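Local coordinates for protein Obg-like ATPase 1 (Schizosaccharomyces pombe, PDB 1NI3) that hydrolyses ATP and, less efficiently, GTP, uses magnesium as cofactor, and negatively regulates the G2/M transition of the cell cycle, at residues Met233-Phe238 and Glu270-Asn275; Ser34-Ala39 and Ile263-Ala268; Ala118-Val123 and Pro295-Thr300; Val138-Asp143 and Asn243-Lys248. All coordinates share one frame; numbering follows the deposited sequence.

How the interactions relate
From the N terminus, residues 34-39, at the end of the probable P-loop and in the helix that follows, close the longest loop, meeting 263-268 in interaction 2. The strand segment 118-123 opens interaction 3, which ends at 295-300 and therefore crosses interaction 2. Interaction 4, joining 138-143 to 243-248, is nested inside the loops of both. Interaction 1 starts at 233-238, crosses interactions 2 and 4, and lies within interaction 3. Neighbours touch: Met233 bonds through its backbone to Met265, Phe36 meets Ile297, and Val123 packs on Pro140. Interactions 2 and 3 tie helices to the central sheet; 1 and 4 join helices and loops at its rim.

Interaction 1 (Met233-Phe238 and Glu270-Asn275); sequences MSERDF and EERLTN
Glu235 and Arg272 bridge the surface between the first turn of the short helix 235-238 and helix 267-273, an ion pair joining two helices of the OBG-type G domain. The segment begins at Met233, modelled as selenomethionine and predicted to contribute to the ATP site, which is paired through its backbone with Met265 in the neighbouring strand 262-265. Ser234 follows as the N-cap: its OG accepts from Asp237 N at 3.1 Å, with an N-H...O angle of 165°. The same hydroxyl gives its proton to Asp237 OD2 at 3.0 Å, meeting that oxygen from above the carboxylate plane. The N-terminal turn is thus stitched twice through one side chain. Glu235 then reaches across, CG anti to the backbone N (chi1 -163°) and the rest of the chain extended. As modelled, its carboxylate plane is nearly parallel to the Arg272 guanidinium, 8° apart, but the two groups are set too close, so both the stacking and the length of the OE1 to NH1 salt bridge are doubtful; the pairing of opposite charges is the safer reading. Arg272 comes from the other helix with its chain bent at chi3, and its NH2 has a second acidic partner in Glu284, so its charge is probably shared between two carboxylates. Asp237 also pairs with Arg240. Phe238 closes the turn through its backbone, Phe238 N to Ser234 O at 2.8 Å, and its ring receives Met233 CE at the edge, in the ring plane.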
loop_
_atom_site.group_PDB
_atom_site.type_symbol
_atom_site.label_atom_id
_atom_site.label_comp_id
_atom_site.label_asym_id
_atom_site.label_seq_id
_atom_site.Cartn_x
_atom_site.Cartn_y
_atom_site.Cartn_z
HETATM N N MSE A 233 8.629 8.339 -16.317
HETATM C CA MSE A 233 9.321 8.750 -17.536
HETATM C C MSE A 233 8.378 9.612 -18.394
HETATM O O MSE A 233 7.209 9.779 -18.053
HETATM C CB MSE A 233 9.734 7.518 -18.295
HETATM C CG MSE A 233 8.568 6.710 -18.774
HETATM SE SE MSE A 233 9.216 5.027 -19.500
HETATM C CE MSE A 233 8.074 3.732 -18.928
ATOM N N SER A 234 8.887 10.139 -19.508
ATOM C CA SER A 234 8.107 10.999 -20.406
ATOM C C SER A 234 7.010 10.269 -21.176
ATOM O O SER A 234 7.144 9.077 -21.487
ATOM C CB SER A 234 9.021 11.663 -21.421
ATOM O OG SER A 234 9.691 10.724 -22.233
ATOM N N GLU A 235 5.932 10.982 -21.505
ATOM C CA GLU A 235 4.837 10.368 -22.234
ATOM C C GLU A 235 5.424 9.647 -23.427
ATOM O O GLU A 235 5.101 8.488 -23.684
ATOM C CB GLU A 235 3.825 11.412 -22.711
ATOM C CG GLU A 235 2.506 10.760 -23.104
ATOM C CD GLU A 235 1.497 11.728 -23.681
ATOM O OE1 GLU A 235 1.373 12.846 -23.140
ATOM O OE2 GLU A 235 0.817 11.372 -24.671
ATOM N N ARG A 236 6.304 10.340 -24.142
ATOM C CA ARG A 236 6.978 9.792 -25.318
ATOM C C ARG A 236 7.620 8.432 -24.971
ATOM O O ARG A 236 7.305 7.424 -25.594
ATOM C CB ARG A 236 8.037 10.799 -25.797
ATOM C CG ARG A 236 8.773 10.436 -27.076
ATOM C CD ARG A 236 9.952 11.378 -27.315
ATOM N NE ARG A 236 10.766 10.951 -28.446
ATOM C CZ ARG A 236 10.314 10.912 -29.696
ATOM N NH1 ARG A 236 9.062 11.284 -29.969
ATOM N NH2 ARG A 236 11.097 10.465 -30.667
ATOM N N ASP A 237 8.496 8.393 -23.971
ATOM C CA ASP A 237 9.106 7.119 -23.621
ATOM C C ASP A 237 8.087 6.061 -23.237
ATOM O O ASP A 237 8.217 4.890 -23.613
ATOM C CB ASP A 237 10.096 7.271 -22.477
ATOM C CG ASP A 237 11.425 7.790 -22.938
ATOM O OD1 ASP A 237 11.964 7.245 -23.930
ATOM O OD2 ASP A 237 11.939 8.732 -22.297
ATOM N N PHE A 238 7.085 6.468 -22.464
ATOM C CA PHE A 238 6.046 5.542 -22.003
ATOM C C PHE A 238 5.173 5.011 -23.133
ATOM O O PHE A 238 4.744 3.861 -23.092
ATOM C CB PHE A 238 5.144 6.221 -20.964
ATOM C CG PHE A 238 4.002 5.358 -20.479
ATOM C CD1 PHE A 238 4.256 4.152 -19.828
ATOM C CD2 PHE A 238 2.676 5.738 -20.689
ATOM C CE1 PHE A 238 3.206 3.335 -19.384
ATOM C CE2 PHE A 238 1.617 4.926 -20.249
ATOM C CZ PHE A 238 1.889 3.724 -19.599
ATOM N N GLU A 270 -0.366 10.357 -17.351
ATOM C CA GLU A 270 -1.489 10.120 -16.460
ATOM C C GLU A 270 -2.242 11.432 -16.344
ATOM O O GLU A 270 -3.452 11.488 -16.569
ATOM C CB GLU A 270 -1.008 9.651 -15.085
ATOM C CG GLU A 270 -0.412 8.244 -15.038
ATOM C CD GLU A 270 -1.377 7.166 -15.505
ATOM O OE1 GLU A 270 -2.572 7.209 -15.130
ATOM O OE2 GLU A 270 -0.926 6.257 -16.233
ATOM N N GLU A 271 -1.504 12.490 -16.016
ATOM C CA GLU A 271 -2.097 13.808 -15.881
ATOM C C GLU A 271 -2.975 14.148 -17.076
ATOM O O GLU A 271 -4.165 14.427 -16.929
ATOM C CB GLU A 271 -1.004 14.874 -15.714
ATOM C CG GLU A 271 -1.525 16.306 -15.707
ATOM C CD GLU A 271 -2.543 16.556 -14.616
ATOM O OE1 GLU A 271 -2.171 16.458 -13.424
ATOM O OE2 GLU A 271 -3.721 16.836 -14.944
ATOM N N ARG A 272 -2.388 14.103 -18.267
ATOM C CA ARG A 272 -3.138 14.440 -19.480
ATOM C C ARG A 272 -4.399 13.607 -19.654
ATOM O O ARG A 272 -5.395 14.090 -20.181
ATOM C CB ARG A 272 -2.273 14.315 -20.757
ATOM C CG ARG A 272 -2.946 14.973 -21.963
ATOM C CD ARG A 272 -2.059 15.093 -23.215
ATOM N NE ARG A 272 -2.262 14.000 -24.160
ATOM C CZ ARG A 272 -1.719 12.801 -24.027
ATOM N NH1 ARG A 272 -0.940 12.565 -22.990
ATOM N NH2 ARG A 272 -1.964 11.844 -24.912
ATOM N N LEU A 273 -4.370 12.363 -19.192
ATOM C CA LEU A 273 -5.530 11.499 -19.341
ATOM C C LEU A 273 -6.736 11.956 -18.520
ATOM O O LEU A 273 -7.885 11.729 -18.903
ATOM C CB LEU A 273 -5.151 10.053 -19.000
ATOM C CG LEU A 273 -5.650 8.946 -19.942
ATOM C CD1 LEU A 273 -5.445 9.317 -21.413
ATOM C CD2 LEU A 273 -4.888 7.682 -19.608
ATOM N N THR A 274 -6.476 12.624 -17.407
ATOM C CA THR A 274 -7.560 13.097 -16.559
ATOM C C THR A 274 -8.400 14.125 -17.296
ATOM O O THR A 274 -9.469 14.495 -16.833
ATOM C CB THR A 274 -7.034 13.745 -15.247
ATOM O OG1 THR A 274 -6.285 14.930 -15.557
ATOM C CG2 THR A 274 -6.124 12.772 -14.501
ATOM N N ASN A 275 -7.927 14.594 -18.446
ATOM C CA ASN A 275 -8.691 15.598 -19.197
ATOM C C ASN A 275 -9.711 14.921 -20.076
ATOM O O ASN A 275 -10.471 15.566 -20.793
ATOM C CB ASN A 275 -7.771 16.442 -20.074
ATOM C CG ASN A 275 -6.719 17.154 -19.276
ATOM O OD1 ASN A 275 -7.036 17.921 -18.375
ATOM N ND2 ASN A 275 -5.457 16.907 -19.600
#

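Interaction 2 (Ser34-Ala39 and Ile263-Ala268); sequences STFFRA and IPMSVA. With SO4 (sulfate ion), chain B.
Val267 presses both its methyls into the helix of Phe36. CG1 comes within 3.4 Å of Phe36 N, lying over the backbone where Thr35 joins Phe36, while CG2 sits 3.8 Å from Phe36 CB. Beyond the valine, the selenomethionine Met265 brings SE to 4.4 Å from the centroid of the Phe36 ring, 32° off its normal, a Met-aromatic contact met obliquely. The bend at chi3 (-62°) folds CE back as well, to 3.9 Å from Phe36 CE1. Leu230 of the adjoining strand and Ile297 of helix 294-304 close in on the same phenylalanine.

A second shell holds the valine in place: Val267 N donates to Asn232 OD1, and Ser266, the N-cap of helix 267-273, takes Phe269 N on its OG. On the other segment, Ser34 N points at sulfate O2 with a 2.9 Å bond that is nearly straight (172°), and Ser34 OG adds a weak one. Backbone N atoms of Asn30, Val31 and Gly32, with Lys33 NZ, also grip the ion, which is consistent with its standing where a nucleotide phosphate would bind. This strand-loop-helix cradle, its helix seated on apolar side chains, fits the P-loop (Walker A) of P-loop NTPases, in keeping with the predicted ATP-binding role of Ser34 and Thr35.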
loop_
_atom_site.group_PDB
_atom_site.type_symbol
_atom_site.label_atom_id
_atom_site.label_comp_id
_atom_site.label_asym_id
_atom_site.label_seq_id
_atom_site.Cartn_x
_atom_site.Cartn_y
_atom_site.Cartn_z
ATOM N N SER A 34 4.584 15.735 -6.655
ATOM C CA SER A 34 3.424 16.605 -6.521
ATOM C C SER A 34 2.486 16.498 -7.694
ATOM O O SER A 34 1.266 16.512 -7.530
ATOM C CB SER A 34 3.861 18.056 -6.369
ATOM O OG SER A 34 4.590 18.234 -5.159
ATOM N N THR A 35 3.054 16.411 -8.888
ATOM C CA THR A 35 2.236 16.295 -10.083
ATOM C C THR A 35 1.555 14.932 -10.130
ATOM O O THR A 35 0.447 14.829 -10.647
ATOM C CB THR A 35 3.076 16.497 -11.346
ATOM O OG1 THR A 35 4.456 16.250 -11.038
ATOM C CG2 THR A 35 2.916 17.920 -11.857
ATOM N N PHE A 36 2.210 13.905 -9.581
ATOM C CA PHE A 36 1.650 12.561 -9.548
ATOM C C PHE A 36 0.454 12.551 -8.624
ATOM O O PHE A 36 -0.591 11.981 -8.947
ATOM C CB PHE A 36 2.683 11.546 -9.050
ATOM C CG PHE A 36 2.142 10.142 -8.956
ATOM C CD1 PHE A 36 1.492 9.562 -10.043
ATOM C CD2 PHE A 36 2.260 9.401 -7.777
ATOM C CE1 PHE A 36 0.942 8.262 -9.950
ATOM C CE2 PHE A 36 1.717 8.101 -7.668
ATOM C CZ PHE A 36 1.065 7.529 -8.757
ATOM N N PHE A 37 0.619 13.189 -7.473
ATOM C CA PHE A 37 -0.451 13.269 -6.491
ATOM C C PHE A 37 -1.653 14.030 -7.051
ATOM O O PHE A 37 -2.776 13.516 -7.063
ATOM C CB PHE A 37 0.037 13.971 -5.232
ATOM C CG PHE A 37 -0.966 13.986 -4.134
ATOM C CD1 PHE A 37 -1.151 12.869 -3.333
ATOM C CD2 PHE A 37 -1.766 15.095 -3.929
ATOM C CE1 PHE A 37 -2.125 12.861 -2.333
ATOM C CE2 PHE A 37 -2.737 15.100 -2.939
ATOM C CZ PHE A 37 -2.917 13.978 -2.142
ATOM N N ARG A 38 -1.413 15.250 -7.525
ATOM C CA ARG A 38 -2.494 16.052 -8.082
ATOM C C ARG A 38 -3.218 15.271 -9.176
ATOM O O ARG A 38 -4.423 15.423 -9.364
ATOM C CB ARG A 38 -1.957 17.379 -8.636
ATOM C CG ARG A 38 -3.060 18.393 -8.970
ATOM C CD ARG A 38 -2.540 19.582 -9.770
ATOM N NE ARG A 38 -1.643 20.423 -8.984
ATOM C CZ ARG A 38 -2.041 21.253 -8.022
ATOM N NH1 ARG A 38 -3.330 21.360 -7.724
ATOM N NH2 ARG A 38 -1.151 21.981 -7.356
ATOM N N ALA A 39 -2.473 14.438 -9.895
ATOM C CA ALA A 39 -3.027 13.605 -10.973
ATOM C C ALA A 39 -4.026 12.606 -10.395
ATOM O O ALA A 39 -5.158 12.476 -10.873
ATOM C CB ALA A 39 -1.909 12.851 -11.674
ATOM N N ILE A 263 6.831 -0.464 -11.448
ATOM C CA ILE A 263 5.811 0.002 -12.387
ATOM C C ILE A 263 6.244 1.191 -13.254
ATOM O O ILE A 263 6.184 2.333 -12.801
ATOM C CB ILE A 263 4.529 0.427 -11.620
ATOM C CG1 ILE A 263 3.964 -0.762 -10.839
ATOM C CG2 ILE A 263 3.508 0.986 -12.590
ATOM C CD1 ILE A 263 2.634 -0.469 -10.136
ATOM N N PRO A 264 6.662 0.947 -14.511
ATOM C CA PRO A 264 7.078 2.058 -15.374
ATOM C C PRO A 264 5.835 2.860 -15.707
ATOM O O PRO A 264 4.830 2.303 -16.146
ATOM C CB PRO A 264 7.649 1.346 -16.580
ATOM C CG PRO A 264 6.762 0.156 -16.691
ATOM C CD PRO A 264 6.702 -0.327 -15.252
HETATM N N MSE A 265 5.913 4.168 -15.513
HETATM C CA MSE A 265 4.774 5.048 -15.747
HETATM C C MSE A 265 5.199 6.388 -16.335
HETATM O O MSE A 265 6.357 6.599 -16.663
HETATM C CB MSE A 265 4.119 5.335 -14.420
HETATM C CG MSE A 265 4.985 6.227 -13.560
HETATM SE SE MSE A 265 3.880 7.003 -12.183
HETATM C CE MSE A 265 2.687 7.966 -13.398
ATOM N N SER A 266 4.241 7.300 -16.417
ATOM C CA SER A 266 4.479 8.637 -16.924
ATOM C C SER A 266 3.471 9.624 -16.329
ATOM O O SER A 266 2.374 9.802 -16.859
ATOM C CB SER A 266 4.383 8.647 -18.450
ATOM O OG SER A 266 4.294 9.988 -18.941
ATOM N N VAL A 267 3.848 10.242 -15.214
ATOM C CA VAL A 267 3.000 11.210 -14.526
ATOM C C VAL A 267 2.437 12.243 -15.493
ATOM O O VAL A 267 1.317 12.753 -15.315
ATOM C CB VAL A 267 3.789 11.965 -13.458
ATOM C CG1 VAL A 267 2.916 13.039 -12.811
ATOM C CG2 VAL A 267 4.305 10.987 -12.415
ATOM N N ALA A 268 3.229 12.548 -16.516
ATOM C CA ALA A 268 2.863 13.510 -17.545
ATOM C C ALA A 268 1.657 13.009 -18.296
ATOM O O ALA A 268 0.702 13.747 -18.530
ATOM C CB ALA A 268 4.037 13.675 -18.507
HETATM S S SO4 B . 8.641 16.701 -7.123
HETATM O O1 SO4 B . 9.059 15.379 -6.621
HETATM O O2 SO4 B . 7.197 16.899 -6.872
HETATM O O3 SO4 B . 8.921 16.792 -8.569
HETATM O O4 SO4 B . 9.397 17.753 -6.416
#

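Interaction 3 (Ala118-Val123 and Pro295-Thr300); sequences AIYQVV and PKIIVT
Where the central sheet of the G domain meets helix 294-304, Tyr120 spans the gap from its strand to Ile297. The ring rises from the middle of strand 118-124 with CG anti to the carbonyl carbon (chi1 -89°), which directs the phenol end at the helix. Tyr120 OH donates a hydrogen bond to Ile297 O at 3.1 Å. The donor does not approach along the carbonyl: the C=O...O angle is 107° and the hydroxyl stands 64° out of the carbonyl plane, so the bond reaches the helix carbonyl from above that plane, not on a lone pair. Beside it, the Ile297 methyl CG2 lies obliquely against the ring, 3.5 Å from Tyr120 CE1. That methyl is also 3.6 Å from Tyr120 OH, so the hydroxyl is flanked by apolar carbon while it bonds to oxygen.

The strand belongs to the parallel core of the P-loop NTPase fold, lying between strands 22-27 and 227-232. Its backbone pairs at Tyr120 with Gly24 and Val26 on one neighbour, and at Ile119 with Pro226 and Ile228 on the other. Residues alternate: Tyr120 turns to helix 294-304, while Gln121 and Val123 pack on helix 140-168. Ile297 also touches Leu230 of strand 227-232, so the helix leans on more than one strand through the same residue. One turn further along, Thr300 OG1 bonds back to Lys296 O at 2.7 Å. That carbonyl also accepts from Thr300 N at 2.9 Å.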
loop_
_atom_site.group_PDB
_atom_site.type_symbol
_atom_site.label_atom_id
_atom_site.label_comp_id
_atom_site.label_asym_id
_atom_site.label_seq_id
_atom_site.Cartn_x
_atom_site.Cartn_y
_atom_site.Cartn_z
ATOM N N ALA A 118 2.921 1.669 3.597
ATOM C CA ALA A 118 3.431 1.223 2.303
ATOM C C ALA A 118 3.935 2.436 1.527
ATOM O O ALA A 118 3.217 3.423 1.356
ATOM C CB ALA A 118 2.336 0.505 1.537
ATOM N N ILE A 119 5.169 2.335 1.051
ATOM C CA ILE A 119 5.811 3.406 0.316
ATOM C C ILE A 119 5.735 3.314 -1.203
ATOM O O ILE A 119 5.942 2.252 -1.801
ATOM C CB ILE A 119 7.308 3.505 0.709
ATOM C CG1 ILE A 119 7.450 4.198 2.051
ATOM C CG2 ILE A 119 8.095 4.267 -0.339
ATOM C CD1 ILE A 119 8.850 4.423 2.441
ATOM N N TYR A 120 5.429 4.449 -1.813
ATOM C CA TYR A 120 5.361 4.561 -3.256
ATOM C C TYR A 120 6.591 5.376 -3.627
ATOM O O TYR A 120 6.567 6.599 -3.534
ATOM C CB TYR A 120 4.114 5.327 -3.656
ATOM C CG TYR A 120 2.903 4.449 -3.849
ATOM C CD1 TYR A 120 2.940 3.394 -4.739
ATOM C CD2 TYR A 120 1.702 4.713 -3.194
ATOM C CE1 TYR A 120 1.823 2.625 -4.989
ATOM C CE2 TYR A 120 0.566 3.954 -3.434
ATOM C CZ TYR A 120 0.636 2.909 -4.338
ATOM O OH TYR A 120 -0.466 2.148 -4.624
ATOM N N GLN A 121 7.663 4.714 -4.045
ATOM C CA GLN A 121 8.908 5.402 -4.389
ATOM C C GLN A 121 9.026 5.792 -5.843
ATOM O O GLN A 121 9.268 4.950 -6.704
ATOM C CB GLN A 121 10.107 4.533 -3.998
ATOM C CG GLN A 121 11.468 5.175 -4.230
ATOM C CD GLN A 121 12.498 4.666 -3.243
ATOM O OE1 GLN A 121 13.693 4.591 -3.539
ATOM N NE2 GLN A 121 12.037 4.322 -2.048
ATOM N N VAL A 122 8.884 7.085 -6.103
ATOM C CA VAL A 122 8.966 7.606 -7.460
ATOM C C VAL A 122 10.394 7.742 -8.012
ATOM O O VAL A 122 11.133 8.650 -7.627
ATOM C CB VAL A 122 8.316 8.976 -7.554
ATOM C CG1 VAL A 122 8.341 9.451 -8.983
ATOM C CG2 VAL A 122 6.903 8.904 -7.015
ATOM N N VAL A 123 10.767 6.858 -8.935
ATOM C CA VAL A 123 12.095 6.895 -9.547
ATOM C C VAL A 123 12.062 7.743 -10.822
ATOM O O VAL A 123 11.186 7.571 -11.673
ATOM C CB VAL A 123 12.593 5.467 -9.902
ATOM C CG1 VAL A 123 13.989 5.530 -10.500
ATOM C CG2 VAL A 123 12.596 4.592 -8.657
ATOM N N PRO A 295 -4.862 2.269 -12.163
ATOM C CA PRO A 295 -5.462 1.031 -11.674
ATOM C C PRO A 295 -4.380 0.097 -11.174
ATOM O O PRO A 295 -4.384 -0.268 -10.013
ATOM C CB PRO A 295 -6.211 0.516 -12.888
ATOM C CG PRO A 295 -5.398 1.059 -14.034
ATOM C CD PRO A 295 -5.148 2.458 -13.598
ATOM N N LYS A 296 -3.444 -0.274 -12.037
ATOM C CA LYS A 296 -2.365 -1.161 -11.621
ATOM C C LYS A 296 -1.679 -0.634 -10.367
ATOM O O LYS A 296 -1.520 -1.378 -9.396
ATOM C CB LYS A 296 -1.317 -1.293 -12.714
ATOM C CG LYS A 296 -0.056 -2.018 -12.288
ATOM C CD LYS A 296 -0.335 -3.491 -12.031
ATOM C CE LYS A 296 0.951 -4.322 -11.895
ATOM N NZ LYS A 296 1.741 -4.458 -13.174
ATOM N N ILE A 297 -1.261 0.631 -10.368
ATOM C CA ILE A 297 -0.604 1.170 -9.181
ATOM C C ILE A 297 -1.460 0.945 -7.931
ATOM O O ILE A 297 -1.033 0.249 -7.004
ATOM C CB ILE A 297 -0.309 2.667 -9.342
ATOM C CG1 ILE A 297 0.802 2.875 -10.383
ATOM C CG2 ILE A 297 0.117 3.269 -8.000
ATOM C CD1 ILE A 297 1.060 4.298 -10.745
ATOM N N ILE A 298 -2.654 1.532 -7.896
ATOM C CA ILE A 298 -3.507 1.366 -6.730
ATOM C C ILE A 298 -3.701 -0.078 -6.281
ATOM O O ILE A 298 -3.587 -0.390 -5.091
ATOM C CB ILE A 298 -4.894 2.028 -6.946
ATOM C CG1 ILE A 298 -4.787 3.532 -6.684
ATOM C CG2 ILE A 298 -5.932 1.450 -5.985
ATOM C CD1 ILE A 298 -3.984 4.248 -7.710
ATOM N N VAL A 299 -3.980 -0.970 -7.216
ATOM C CA VAL A 299 -4.175 -2.357 -6.822
ATOM C C VAL A 299 -2.924 -2.845 -6.122
ATOM O O VAL A 299 -3.002 -3.401 -5.020
ATOM C CB VAL A 299 -4.422 -3.263 -8.008
ATOM C CG1 VAL A 299 -4.420 -4.695 -7.551
ATOM C CG2 VAL A 299 -5.749 -2.921 -8.654
ATOM N N THR A 300 -1.771 -2.646 -6.755
ATOM C CA THR A 300 -0.526 -3.089 -6.153
ATOM C C THR A 300 -0.389 -2.573 -4.721
ATOM O O THR A 300 0.090 -3.285 -3.835
ATOM C CB THR A 300 0.675 -2.606 -6.962
ATOM O OG1 THR A 300 0.486 -2.910 -8.351
ATOM C CG2 THR A 300 1.943 -3.285 -6.472
#

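Interaction 4 (Val138-Asp143 and Asn243-Lys248); sequences VDPIRD and NKYLPK
Tyr245 carries CG beside its backbone N (chi1 -46°), which swings the ring toward Pro140 at the start of helix 140-168. In Ile141 the torsion about CB-CG1 (chi2 74°) turns CD1 toward Lys248. The side chains of Pro140 and Tyr245 cross at about a right angle, Pro140 CD coming obliquely to the ring, 3.4 Å from Tyr245 CD2. Tyr245 CE2 passes 3.6 Å from Val138 O. One residue on from the proline, Ile141 CD1 rests 4.0 Å from Lys248 CB, touching the base of the lysine and not its amine. The contact joins the start of helix 140-168 to the loop leading into helix 246-254 within the OBG-type G domain.

Lys244 CG covers one face of the Tyr245 ring, 3.9 Å above its plane and offset toward the rim. Pro140 also touches Val123, linking this partly buried contact to strand 118-124 of the central sheet.

No hydrogen bond passes between 138-143 and 243-248; mostly carbon does the joining, with the Val138 carbonyl beside the tyrosine ring. The Tyr245 hydroxyl is hydrogen-bonded to Asp127 OD1. At 6.2 Å, Asp139 OD1 and Lys248 NZ would probably add only a modest attraction to this mainly hydrophobic contact.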
loop_
_atom_site.group_PDB
_atom_site.type_symbol
_atom_site.label_atom_id
_atom_site.label_comp_id
_atom_site.label_asym_id
_atom_site.label_seq_id
_atom_site.Cartn_x
_atom_site.Cartn_y
_atom_site.Cartn_z
ATOM N N VAL A 138 21.537 13.984 -13.773
ATOM C CA VAL A 138 20.335 13.247 -13.401
ATOM C C VAL A 138 20.566 11.743 -13.509
ATOM O O VAL A 138 20.435 11.155 -14.584
ATOM C CB VAL A 138 19.148 13.630 -14.305
ATOM C CG1 VAL A 138 17.923 12.803 -13.935
ATOM C CG2 VAL A 138 18.856 15.119 -14.157
ATOM N N ASP A 139 20.901 11.128 -12.381
ATOM C CA ASP A 139 21.159 9.698 -12.319
ATOM C C ASP A 139 20.263 9.034 -11.280
ATOM O O ASP A 139 20.429 9.238 -10.083
ATOM C CB ASP A 139 22.625 9.447 -11.976
ATOM C CG ASP A 139 22.905 8.000 -11.646
ATOM O OD1 ASP A 139 22.414 7.118 -12.378
ATOM O OD2 ASP A 139 23.626 7.740 -10.663
ATOM N N PRO A 140 19.299 8.216 -11.731
ATOM C CA PRO A 140 18.368 7.518 -10.839
ATOM C C PRO A 140 19.066 6.539 -9.899
ATOM O O PRO A 140 18.867 6.582 -8.682
ATOM C CB PRO A 140 17.429 6.809 -11.811
ATOM C CG PRO A 140 18.330 6.481 -12.944
ATOM C CD PRO A 140 19.108 7.766 -13.121
ATOM N N ILE A 141 19.887 5.664 -10.472
ATOM C CA ILE A 141 20.626 4.681 -9.692
ATOM C C ILE A 141 21.238 5.299 -8.440
ATOM O O ILE A 141 21.167 4.712 -7.361
ATOM C CB ILE A 141 21.743 4.039 -10.531
ATOM C CG1 ILE A 141 21.135 3.247 -11.695
ATOM C CG2 ILE A 141 22.595 3.139 -9.655
ATOM C CD1 ILE A 141 20.594 4.111 -12.817
ATOM N N ARG A 142 21.831 6.480 -8.575
ATOM C CA ARG A 142 22.435 7.126 -7.424
ATOM C C ARG A 142 21.377 7.384 -6.361
ATOM O O ARG A 142 21.478 6.890 -5.237
ATOM C CB ARG A 142 23.073 8.452 -7.819
ATOM C CG ARG A 142 24.164 8.872 -6.864
ATOM C CD ARG A 142 24.483 10.348 -6.969
ATOM N NE ARG A 142 23.408 11.178 -6.426
ATOM C CZ ARG A 142 22.541 11.866 -7.168
ATOM N NH1 ARG A 142 22.616 11.827 -8.496
ATOM N NH2 ARG A 142 21.607 12.609 -6.583
ATOM N N ASP A 143 20.361 8.159 -6.735
ATOM C CA ASP A 143 19.259 8.530 -5.841
ATOM C C ASP A 143 18.568 7.317 -5.228
ATOM O O ASP A 143 18.141 7.343 -4.068
ATOM C CB ASP A 143 18.227 9.350 -6.611
ATOM C CG ASP A 143 18.805 10.622 -7.171
ATOM O OD1 ASP A 143 19.918 10.560 -7.737
ATOM O OD2 ASP A 143 18.152 11.682 -7.057
ATOM N N ASN A 243 12.747 3.020 -22.421
ATOM C CA ASN A 243 13.338 4.134 -21.690
ATOM C C ASN A 243 14.863 4.093 -21.676
ATOM O O ASN A 243 15.479 3.074 -21.984
ATOM C CB ASN A 243 12.809 4.155 -20.258
ATOM C CG ASN A 243 13.317 5.340 -19.475
ATOM O OD1 ASN A 243 12.916 6.473 -19.723
ATOM N ND2 ASN A 243 14.219 5.089 -18.532
ATOM N N LYS A 244 15.471 5.212 -21.308
ATOM C CA LYS A 244 16.922 5.316 -21.258
ATOM C C LYS A 244 17.502 4.713 -19.986
ATOM O O LYS A 244 18.551 4.067 -20.028
ATOM C CB LYS A 244 17.333 6.788 -21.373
ATOM C CG LYS A 244 18.783 7.101 -21.024
ATOM C CD LYS A 244 19.044 8.610 -21.103
ATOM C CE LYS A 244 20.455 8.977 -20.647
ATOM N NZ LYS A 244 20.682 10.454 -20.567
ATOM N N TYR A 245 16.823 4.908 -18.856
ATOM C CA TYR A 245 17.321 4.386 -17.585
ATOM C C TYR A 245 16.612 3.125 -17.106
ATOM O O TYR A 245 17.112 2.421 -16.225
ATOM C CB TYR A 245 17.192 5.448 -16.493
ATOM C CG TYR A 245 17.658 6.831 -16.886
ATOM C CD1 TYR A 245 16.832 7.688 -17.610
ATOM C CD2 TYR A 245 18.916 7.297 -16.500
ATOM C CE1 TYR A 245 17.244 8.980 -17.934
ATOM C CE2 TYR A 245 19.340 8.580 -16.821
ATOM C CZ TYR A 245 18.501 9.418 -17.536
ATOM O OH TYR A 245 18.932 10.689 -17.848
ATOM N N LEU A 246 15.455 2.840 -17.688
ATOM C CA LEU A 246 14.664 1.683 -17.287
ATOM C C LEU A 246 15.455 0.395 -17.059
ATOM O O LEU A 246 15.466 -0.130 -15.943
ATOM C CB LEU A 246 13.545 1.440 -18.302
ATOM C CG LEU A 246 12.453 0.450 -17.904
ATOM C CD1 LEU A 246 11.935 0.754 -16.509
ATOM C CD2 LEU A 246 11.332 0.527 -18.915
ATOM N N PRO A 247 16.137 -0.122 -18.099
ATOM C CA PRO A 247 16.899 -1.362 -17.913
ATOM C C PRO A 247 17.830 -1.310 -16.709
ATOM O O PRO A 247 17.868 -2.231 -15.901
ATOM C CB PRO A 247 17.645 -1.510 -19.237
ATOM C CG PRO A 247 17.880 -0.081 -19.643
ATOM C CD PRO A 247 16.531 0.550 -19.350
ATOM N N LYS A 248 18.569 -0.215 -16.591
ATOM C CA LYS A 248 19.504 -0.039 -15.496
ATOM C C LYS A 248 18.771 -0.124 -14.163
ATOM O O LYS A 248 19.081 -0.972 -13.330
ATOM C CB LYS A 248 20.205 1.313 -15.641
ATOM C CG LYS A 248 20.533 1.663 -17.104
ATOM C CD LYS A 248 21.641 2.718 -17.232
ATOM C CE LYS A 248 22.993 2.169 -16.773
ATOM N NZ LYS A 248 24.084 3.185 -16.813
#